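Local coordinates for putative tagatose-6-phosphate ketose/aldose isomerase (Escherichia coli, PDB 3C3J), which is of unestablished function but carries two SIS domains, alpha/beta units each built around a parallel beta-sheet, at residues L107-R112 against A121-A126; S113-E118 against A143-Q148; H135-C140 against A156-M161. All coordinates share one frame; numbering follows the deposited sequence.

All three contacts lie in the first SIS domain, on the same side of the chain's centre and with their own centres about 9 to 10 Å apart. Interaction 1 packs helix 117-129 on strand 105-111; interaction 3 pairs the neighbouring strand 133-139 with the sheet's outermost strand 159-160. Interaction 2 joins the turn after strand 105-111 to the start of helix 145-151. Along the chain, interaction 1 closes before interaction 3 opens, whereas the segments of interaction 2 alternate with those of both. Leu146 packs on Val123 and Gly111, and the backbones of Ser109 and Ile138 are hydrogen-bonded, so the three contacts form one continuous piece of packing around strands 105-111 and 133-139 of the sheet.

Interaction 1 (L107-R112 against A121-A126); sequences LISFGR and AAVELA
Leu107 and Ser109, alternate residues of strand 105-111, turn to the same face of the sheet and meet one side of helix 117-129. Leu107 does most of the work through one methyl: Leu107 CD2 rests 3.8 Å from Ala126 CB. Leu107 CD2 is also 4.0 Å from the backbone oxygen Ala122 O. The same methyl comes alongside Val123, 4.4 Å from CG2. That branch of Val123 also meets Ser109, whose OG lies 3.6 Å from Val123 CG2. Leu107 reaches this far because its CG stands anti to the backbone N (chi1 -170°), which extends the side chain toward the helix. Ala122 and Ala126, one helical turn apart, suit their places because a single methyl lets the helix lie close; the axes of 107-111 and 121-126 approach to 10.0 Å and run nearly antiparallel (168°). Thr59 and His135, on the strands to either side, also touch Leu107. The intervening strand residues turn to the other face, where Ile108 and Phe110 meet helix 174-187. No hydrogen bond crosses between the two segments, so van der Waals packing of methyl groups, largely shielded from solvent, joins strand and helix, with the serine hydroxyl against one valine methyl.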
loop_
_atom_site.group_PDB
_atom_site.type_symbol
_atom_site.label_atom_id
_atom_site.label_comp_id
_atom_site.label_asym_id
_atom_site.label_seq_id
_atom_site.Cartn_x
_atom_site.Cartn_y
_atom_site.Cartn_z
ATOM N N LEU A 107 17.741 4.952 9.892
ATOM C CA LEU A 107 17.048 5.223 8.628
ATOM C C LEU A 107 17.875 4.692 7.475
ATOM O O LEU A 107 19.017 5.136 7.255
ATOM C CB LEU A 107 16.792 6.725 8.437
ATOM C CG LEU A 107 15.881 7.121 7.275
ATOM C CD1 LEU A 107 14.445 6.561 7.484
ATOM C CD2 LEU A 107 15.881 8.649 7.079
ATOM N N ILE A 108 17.298 3.735 6.747
ATOM C CA ILE A 108 17.938 3.166 5.562
ATOM C C ILE A 108 17.348 3.880 4.336
ATOM O O ILE A 108 16.175 3.708 4.010
ATOM C CB ILE A 108 17.733 1.656 5.487
ATOM C CG1 ILE A 108 18.285 0.991 6.752
ATOM C CG2 ILE A 108 18.440 1.077 4.239
ATOM C CD1 ILE A 108 17.669 -0.340 7.005
ATOM N N SER A 109 18.138 4.750 3.721
ATOM C CA SER A 109 17.643 5.626 2.650
ATOM C C SER A 109 18.129 5.067 1.319
ATOM O O SER A 109 19.324 4.997 1.085
ATOM C CB SER A 109 18.172 7.058 2.833
ATOM O OG SER A 109 17.540 7.757 3.913
ATOM N N PHE A 110 17.201 4.667 0.454
ATOM C CA PHE A 110 17.500 4.266 -0.911
ATOM C C PHE A 110 17.378 5.445 -1.870
ATOM O O PHE A 110 16.388 6.161 -1.858
ATOM C CB PHE A 110 16.524 3.168 -1.341
ATOM C CG PHE A 110 16.620 1.931 -0.524
ATOM C CD1 PHE A 110 17.711 1.093 -0.648
ATOM C CD2 PHE A 110 15.614 1.588 0.377
ATOM C CE1 PHE A 110 17.809 -0.063 0.095
ATOM C CE2 PHE A 110 15.714 0.413 1.145
ATOM C CZ PHE A 110 16.812 -0.404 1.006
ATOM N N GLY A 111 18.374 5.640 -2.718
ATOM C CA GLY A 111 18.267 6.641 -3.795
ATOM C C GLY A 111 19.272 6.365 -4.890
ATOM O O GLY A 111 20.474 6.222 -4.626
ATOM N N ARG A 112 18.787 6.257 -6.115
ATOM C CA ARG A 112 19.645 6.066 -7.273
ATOM C C ARG A 112 20.612 7.254 -7.415
ATOM O O ARG A 112 21.824 7.071 -7.357
ATOM C CB ARG A 112 18.801 5.857 -8.533
ATOM C CG ARG A 112 19.636 5.856 -9.816
ATOM C CD ARG A 112 18.846 5.728 -11.082
ATOM N NE ARG A 112 17.598 6.484 -11.142
ATOM C CZ ARG A 112 16.808 6.516 -12.217
ATOM N NH1 ARG A 112 17.172 5.924 -13.346
ATOM N NH2 ARG A 112 15.659 7.176 -12.181
ATOM N N ALA A 121 15.476 15.605 2.154
ATOM C CA ALA A 121 14.477 16.105 3.096
ATOM C C ALA A 121 14.108 15.057 4.153
ATOM O O ALA A 121 14.007 15.401 5.311
ATOM C CB ALA A 121 13.250 16.593 2.351
ATOM N N ALA A 122 13.949 13.787 3.760
ATOM C CA ALA A 122 13.635 12.731 4.734
ATOM C C ALA A 122 14.756 12.539 5.781
ATOM O O ALA A 122 14.487 12.366 6.985
ATOM C CB ALA A 122 13.292 11.414 4.020
ATOM N N VAL A 123 16.001 12.599 5.328
ATOM C CA VAL A 123 17.156 12.512 6.211
ATOM C C VAL A 123 17.132 13.663 7.245
ATOM O O VAL A 123 17.295 13.433 8.455
ATOM C CB VAL A 123 18.491 12.476 5.396
ATOM C CG1 VAL A 123 19.727 12.687 6.304
ATOM C CG2 VAL A 123 18.635 11.140 4.639
ATOM N N GLU A 124 16.915 14.878 6.759
ATOM C CA GLU A 124 16.923 16.078 7.609
ATOM C C GLU A 124 15.789 16.023 8.624
ATOM O O GLU A 124 15.972 16.353 9.795
ATOM C CB GLU A 124 16.783 17.352 6.747
ATOM C CG GLU A 124 17.992 17.648 5.802
ATOM C CD GLU A 124 17.718 18.805 4.779
ATOM O OE1 GLU A 124 16.528 19.164 4.543
ATOM O OE2 GLU A 124 18.685 19.348 4.178
ATOM N N LEU A 125 14.610 15.592 8.162
ATOM C CA LEU A 125 13.448 15.479 9.031
ATOM C C LEU A 125 13.658 14.422 10.126
ATOM O O LEU A 125 13.340 14.671 11.298
ATOM C CB LEU A 125 12.217 15.196 8.181
ATOM C CG LEU A 125 11.583 16.389 7.452
ATOM C CD1 LEU A 125 10.611 15.858 6.359
ATOM C CD2 LEU A 125 10.851 17.298 8.455
ATOM N N ALA A 126 14.273 13.296 9.762
ATOM C CA ALA A 126 14.549 12.235 10.720
ATOM C C ALA A 126 15.512 12.763 11.791
ATOM O O ALA A 126 15.262 12.588 12.996
ATOM C CB ALA A 126 15.092 10.989 10.029
#

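Interaction 2 (S113-E118 against A143-Q148); sequences SGNSPE and AGALYQ
The flat peptide carbonyl of Gly114 meets the start of helix 145-151 edge-on: Leu146 N donates to Gly114 O over 3.0 Å, in the carbonyl plane and on a lone pair. The methyl Ala145 CB also presses on this oxygen, 3.4 Å from Gly114 O, while Leu146 lays CB, CG and CD1 against Gly114 CA. A second flat group, the amide of Asn115, reaches across to the helix start, its CG 4.0 Å from Gly144 CA. The third, the carboxylate of Glu118, has the hydroxyl of Ser116 above its plane, 41° out of it, with Ser116 OG donating to Glu118 OE1 over 2.9 Å.

Glycine suits both sides of this close approach. Gly114 adopts a positive phi (74°), and bare alpha carbons allow the chains to close to 4.5 Å between Gly114 CA and Gly144 CA. Gly144 CA also offers a C-H to Ser113 O at 3.6 Å, an oxygen that accepts a hydrogen bond from Asn141 ND2 as well. The turn is braced from within, since Asn115 N donates to Ser113 OG over 3.0 Å in an ST turn. Ser116 is the N-cap of helix 117-129, its OG weakly accepting from Ser119 N. The carboxylate-bearing Glu118 packs on helix 88-93 and on His266 of the second subunit.

A glycine- and serine-containing turn at the C-terminal end of a parallel strand, beside two helix N-termini, fits the SIS domain, a parallel five-stranded sheet of order 2-1-3-4-5 flanked by helices.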
loop_
_atom_site.group_PDB
_atom_site.type_symbol
_atom_site.label_atom_id
_atom_site.label_comp_id
_atom_site.label_asym_id
_atom_site.label_seq_id
_atom_site.Cartn_x
_atom_site.Cartn_y
_atom_site.Cartn_z
ATOM N N SER A 113 20.086 8.465 -7.532
ATOM C CA SER A 113 20.931 9.661 -7.668
ATOM C C SER A 113 21.465 10.198 -6.354
ATOM O O SER A 113 22.490 10.861 -6.336
ATOM C CB SER A 113 20.157 10.785 -8.365
ATOM O OG SER A 113 19.203 11.394 -7.497
ATOM N N GLY A 114 20.741 9.944 -5.259
ATOM C CA GLY A 114 21.076 10.481 -3.949
ATOM C C GLY A 114 20.745 11.960 -3.839
ATOM O O GLY A 114 21.039 12.598 -2.829
ATOM N N ASN A 115 20.109 12.483 -4.883
ATOM C CA ASN A 115 19.831 13.898 -5.014
ATOM C C ASN A 115 18.325 14.241 -5.050
ATOM O O ASN A 115 17.963 15.422 -5.096
ATOM C CB ASN A 115 20.485 14.429 -6.298
ATOM C CG ASN A 115 21.995 14.538 -6.217
ATOM O OD1 ASN A 115 22.673 14.344 -7.233
ATOM N ND2 ASN A 115 22.536 14.857 -5.040
ATOM N N SER A 116 17.453 13.239 -5.050
ATOM C CA SER A 116 16.002 13.454 -4.944
ATOM C C SER A 116 15.742 14.395 -3.760
ATOM O O SER A 116 16.217 14.110 -2.648
ATOM C CB SER A 116 15.296 12.127 -4.703
ATOM O OG SER A 116 14.064 12.306 -4.034
ATOM N N PRO A 117 15.047 15.545 -4.000
ATOM C CA PRO A 117 14.786 16.435 -2.880
ATOM C C PRO A 117 14.142 15.711 -1.694
ATOM O O PRO A 117 14.440 16.032 -0.557
ATOM C CB PRO A 117 13.815 17.465 -3.473
ATOM C CG PRO A 117 14.150 17.501 -4.934
ATOM C CD PRO A 117 14.488 16.075 -5.259
ATOM N N GLU A 118 13.269 14.745 -1.959
ATOM C CA GLU A 118 12.620 13.999 -0.883
ATOM C C GLU A 118 13.598 13.137 -0.106
ATOM O O GLU A 118 13.428 12.956 1.101
ATOM C CB GLU A 118 11.492 13.132 -1.420
ATOM C CG GLU A 118 10.450 13.950 -2.125
ATOM C CD GLU A 118 10.532 13.821 -3.627
ATOM O OE1 GLU A 118 11.649 13.904 -4.247
ATOM O OE2 GLU A 118 9.441 13.639 -4.171
ATOM N N ALA A 143 28.678 11.048 -5.835
ATOM C CA ALA A 143 28.653 12.505 -5.722
ATOM C C ALA A 143 27.302 13.042 -5.194
ATOM O O ALA A 143 27.169 14.241 -4.978
ATOM C CB ALA A 143 28.974 13.126 -7.066
ATOM N N GLY A 144 26.315 12.167 -4.983
ATOM C CA GLY A 144 25.015 12.598 -4.492
ATOM C C GLY A 144 25.036 12.989 -3.040
ATOM O O GLY A 144 25.879 12.557 -2.279
ATOM N N ALA A 145 24.071 13.822 -2.668
ATOM C CA ALA A 145 23.854 14.296 -1.310
ATOM C C ALA A 145 23.750 13.169 -0.289
ATOM O O ALA A 145 24.402 13.233 0.747
ATOM C CB ALA A 145 22.592 15.150 -1.288
ATOM N N LEU A 146 22.974 12.116 -0.584
ATOM C CA LEU A 146 22.851 11.008 0.361
ATOM C C LEU A 146 24.218 10.468 0.746
ATOM O O LEU A 146 24.523 10.303 1.942
ATOM C CB LEU A 146 21.998 9.851 -0.200
ATOM C CG LEU A 146 20.481 9.893 -0.138
ATOM C CD1 LEU A 146 19.873 8.568 -0.743
ATOM C CD2 LEU A 146 19.978 10.189 1.276
ATOM N N TYR A 147 25.047 10.189 -0.269
ATOM C CA TYR A 147 26.351 9.609 -0.010
ATOM C C TYR A 147 27.247 10.629 0.713
ATOM O O TYR A 147 27.839 10.342 1.738
ATOM C CB TYR A 147 27.017 9.117 -1.309
ATOM C CG TYR A 147 28.195 8.223 -1.036
ATOM C CD1 TYR A 147 27.999 6.929 -0.579
ATOM C CD2 TYR A 147 29.510 8.682 -1.197
ATOM C CE1 TYR A 147 29.061 6.101 -0.298
ATOM C CE2 TYR A 147 30.596 7.852 -0.915
ATOM C CZ TYR A 147 30.350 6.567 -0.470
ATOM O OH TYR A 147 31.366 5.709 -0.180
ATOM N N GLN A 148 27.332 11.817 0.149
ATOM C CA GLN A 148 28.252 12.849 0.668
ATOM C C GLN A 148 27.877 13.337 2.083
ATOM O O GLN A 148 28.750 13.460 2.963
ATOM C CB GLN A 148 28.336 13.998 -0.320
ATOM C CG GLN A 148 29.118 13.651 -1.574
ATOM C CD GLN A 148 30.595 13.365 -1.309
ATOM O OE1 GLN A 148 31.218 13.955 -0.412
ATOM N NE2 GLN A 148 31.160 12.467 -2.099
#

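Interaction 3 (H135-C140 against A156-M161); sequences HLPITC and AFALLM
His135 and Phe157 open the pairing, with Phe157 N donating to His135 O over 2.9 Å from 20° outside the carbonyl plane. Further on, Leu159 N reaches Pro137 O at 2.9 Å, almost linear at the hydrogen (175°). The exchange then reverses, Thr139 N donating to Leu159 O over 3.1 Å, and closes with Met161 N on Thr139 O at 2.8 Å. Phe157 O is the exception: buried here, it has no hydrogen-bond partner in the model. Proline at 137 has no N-H to offer it, and the oxygen faces carbon instead, with a C-H contact from Leu136 CA at 3.2 Å and both Leu136 CD1 and Pro137 CD close by.

This parallel pairing joins the two strands of a beta-alpha-beta crossover, with helix 145-151 as the connection, and adds strand 159-160 to the margin of the sheet. Ala150 of that helix packs on Pro137, Ala156 and Ala158, whose compact side chains suit the close approach. Past the strand ends, one water ties the two chain segments together, donating to both Cys140 O and Met161 O at 2.9 and 2.8 Å respectively.

Side chains alternate between the two faces. Ile138 and Leu159 share one, lying against helix 174-187, and there Ile138 CG2 meets the terminal methyl CE of selenomethionine Met161 at 3.6 Å; the folded Met161 chain also lays its CG against Cys140 SG. Leu136 runs beside Phe157, pointing the same way, where an aliphatic branch suits an aromatic neighbour that also packs on Ala40 and Leu41. On the other face, Thr139 has its hydroxyl opposite the backbone N (chi1 -176°), and OG1 hydrogen-bonds to Gly111 O on the adjoining strand.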
loop_
_atom_site.group_PDB
_atom_site.type_symbol
_atom_site.label_atom_id
_atom_site.label_comp_id
_atom_site.label_asym_id
_atom_site.label_seq_id
_atom_site.Cartn_x
_atom_site.Cartn_y
_atom_site.Cartn_z
ATOM N N HIS A 135 21.946 6.734 10.238
ATOM C CA HIS A 135 21.650 6.616 8.792
ATOM C C HIS A 135 22.541 5.608 8.103
ATOM O O HIS A 135 23.768 5.578 8.349
ATOM C CB HIS A 135 21.831 7.966 8.108
ATOM C CG HIS A 135 20.870 8.995 8.574
ATOM N ND1 HIS A 135 21.175 9.903 9.566
ATOM C CD2 HIS A 135 19.583 9.222 8.234
ATOM C CE1 HIS A 135 20.120 10.665 9.784
ATOM N NE2 HIS A 135 19.141 10.271 8.992
ATOM N N LEU A 136 21.927 4.806 7.229
ATOM C CA LEU A 136 22.618 3.946 6.287
ATOM C C LEU A 136 22.027 4.174 4.893
ATOM O O LEU A 136 21.154 3.442 4.453
ATOM C CB LEU A 136 22.480 2.481 6.684
ATOM C CG LEU A 136 23.395 1.486 5.922
ATOM C CD1 LEU A 136 24.670 1.288 6.692
ATOM C CD2 LEU A 136 22.685 0.152 5.699
ATOM N N PRO A 137 22.486 5.219 4.198
ATOM C CA PRO A 137 22.065 5.342 2.808
ATOM C C PRO A 137 22.643 4.245 1.918
ATOM O O PRO A 137 23.804 3.845 2.078
ATOM C CB PRO A 137 22.585 6.716 2.389
ATOM C CG PRO A 137 23.055 7.359 3.664
ATOM C CD PRO A 137 23.383 6.306 4.612
ATOM N N ILE A 138 21.807 3.745 1.013
ATOM C CA ILE A 138 22.211 2.760 0.008
ATOM C C ILE A 138 21.887 3.438 -1.311
ATOM O O ILE A 138 20.707 3.661 -1.647
ATOM C CB ILE A 138 21.470 1.420 0.195
ATOM C CG1 ILE A 138 21.796 0.846 1.577
ATOM C CG2 ILE A 138 21.827 0.420 -0.916
ATOM C CD1 ILE A 138 21.113 -0.525 1.952
ATOM N N THR A 139 22.935 3.788 -2.043
ATOM C CA THR A 139 22.825 4.732 -3.150
ATOM C C THR A 139 23.787 4.411 -4.317
ATOM O O THR A 139 24.833 3.795 -4.127
ATOM C CB THR A 139 23.032 6.193 -2.609
ATOM O OG1 THR A 139 22.836 7.149 -3.652
ATOM C CG2 THR A 139 24.429 6.373 -1.989
ATOM N N CYS A 140 23.411 4.849 -5.516
ATOM C CA CYS A 140 24.169 4.554 -6.738
ATOM C C CYS A 140 25.053 5.699 -7.249
ATOM O O CYS A 140 25.718 5.534 -8.269
ATOM C CB CYS A 140 23.212 4.072 -7.854
ATOM S SG CYS A 140 22.137 2.683 -7.347
ATOM N N ALA A 156 26.273 8.176 10.492
ATOM C CA ALA A 156 25.895 7.653 9.170
ATOM C C ALA A 156 26.988 6.783 8.584
ATOM O O ALA A 156 28.178 7.014 8.843
ATOM C CB ALA A 156 25.585 8.783 8.244
ATOM N N PHE A 157 26.586 5.774 7.821
ATOM C CA PHE A 157 27.510 4.912 7.094
ATOM C C PHE A 157 26.858 4.660 5.743
ATOM O O PHE A 157 25.806 4.055 5.682
ATOM C CB PHE A 157 27.714 3.590 7.835
ATOM C CG PHE A 157 28.743 2.670 7.200
ATOM C CD1 PHE A 157 29.987 2.496 7.797
ATOM C CD2 PHE A 157 28.463 1.975 6.032
ATOM C CE1 PHE A 157 30.938 1.655 7.227
ATOM C CE2 PHE A 157 29.412 1.139 5.449
ATOM C CZ PHE A 157 30.648 0.977 6.052
ATOM N N ALA A 158 27.480 5.121 4.680
ATOM C CA ALA A 158 26.878 5.036 3.356
ATOM C C ALA A 158 27.480 3.892 2.583
ATOM O O ALA A 158 28.688 3.644 2.616
ATOM C CB ALA A 158 27.057 6.295 2.602
ATOM N N LEU A 159 26.606 3.206 1.863
ATOM C CA LEU A 159 27.001 2.093 1.037
ATOM C C LEU A 159 26.750 2.455 -0.435
ATOM O O LEU A 159 25.623 2.715 -0.856
ATOM C CB LEU A 159 26.231 0.871 1.480
ATOM C CG LEU A 159 26.481 -0.471 0.855
ATOM C CD1 LEU A 159 27.974 -0.843 0.940
ATOM C CD2 LEU A 159 25.565 -1.472 1.625
ATOM N N LEU A 160 27.819 2.450 -1.204
ATOM C CA LEU A 160 27.763 2.799 -2.619
ATOM C C LEU A 160 27.554 1.560 -3.486
ATOM O O LEU A 160 28.251 0.547 -3.307
ATOM C CB LEU A 160 29.067 3.497 -3.003
ATOM C CG LEU A 160 29.125 4.175 -4.370
ATOM C CD1 LEU A 160 28.099 5.305 -4.498
ATOM C CD2 LEU A 160 30.573 4.694 -4.612
HETATM N N MSE A 161 26.626 1.638 -4.435
HETATM C CA MSE A 161 26.335 0.503 -5.326
HETATM C C MSE A 161 27.364 0.532 -6.463
HETATM O O MSE A 161 28.031 1.570 -6.656
HETATM C CB MSE A 161 24.914 0.607 -5.884
HETATM C CG MSE A 161 23.824 0.555 -4.856
HETATM SE SE MSE A 161 23.822 -1.123 -3.845
HETATM C CE MSE A 161 24.984 -0.694 -2.296
HETATM O O HOH W 1 28.156 3.991 -7.966
#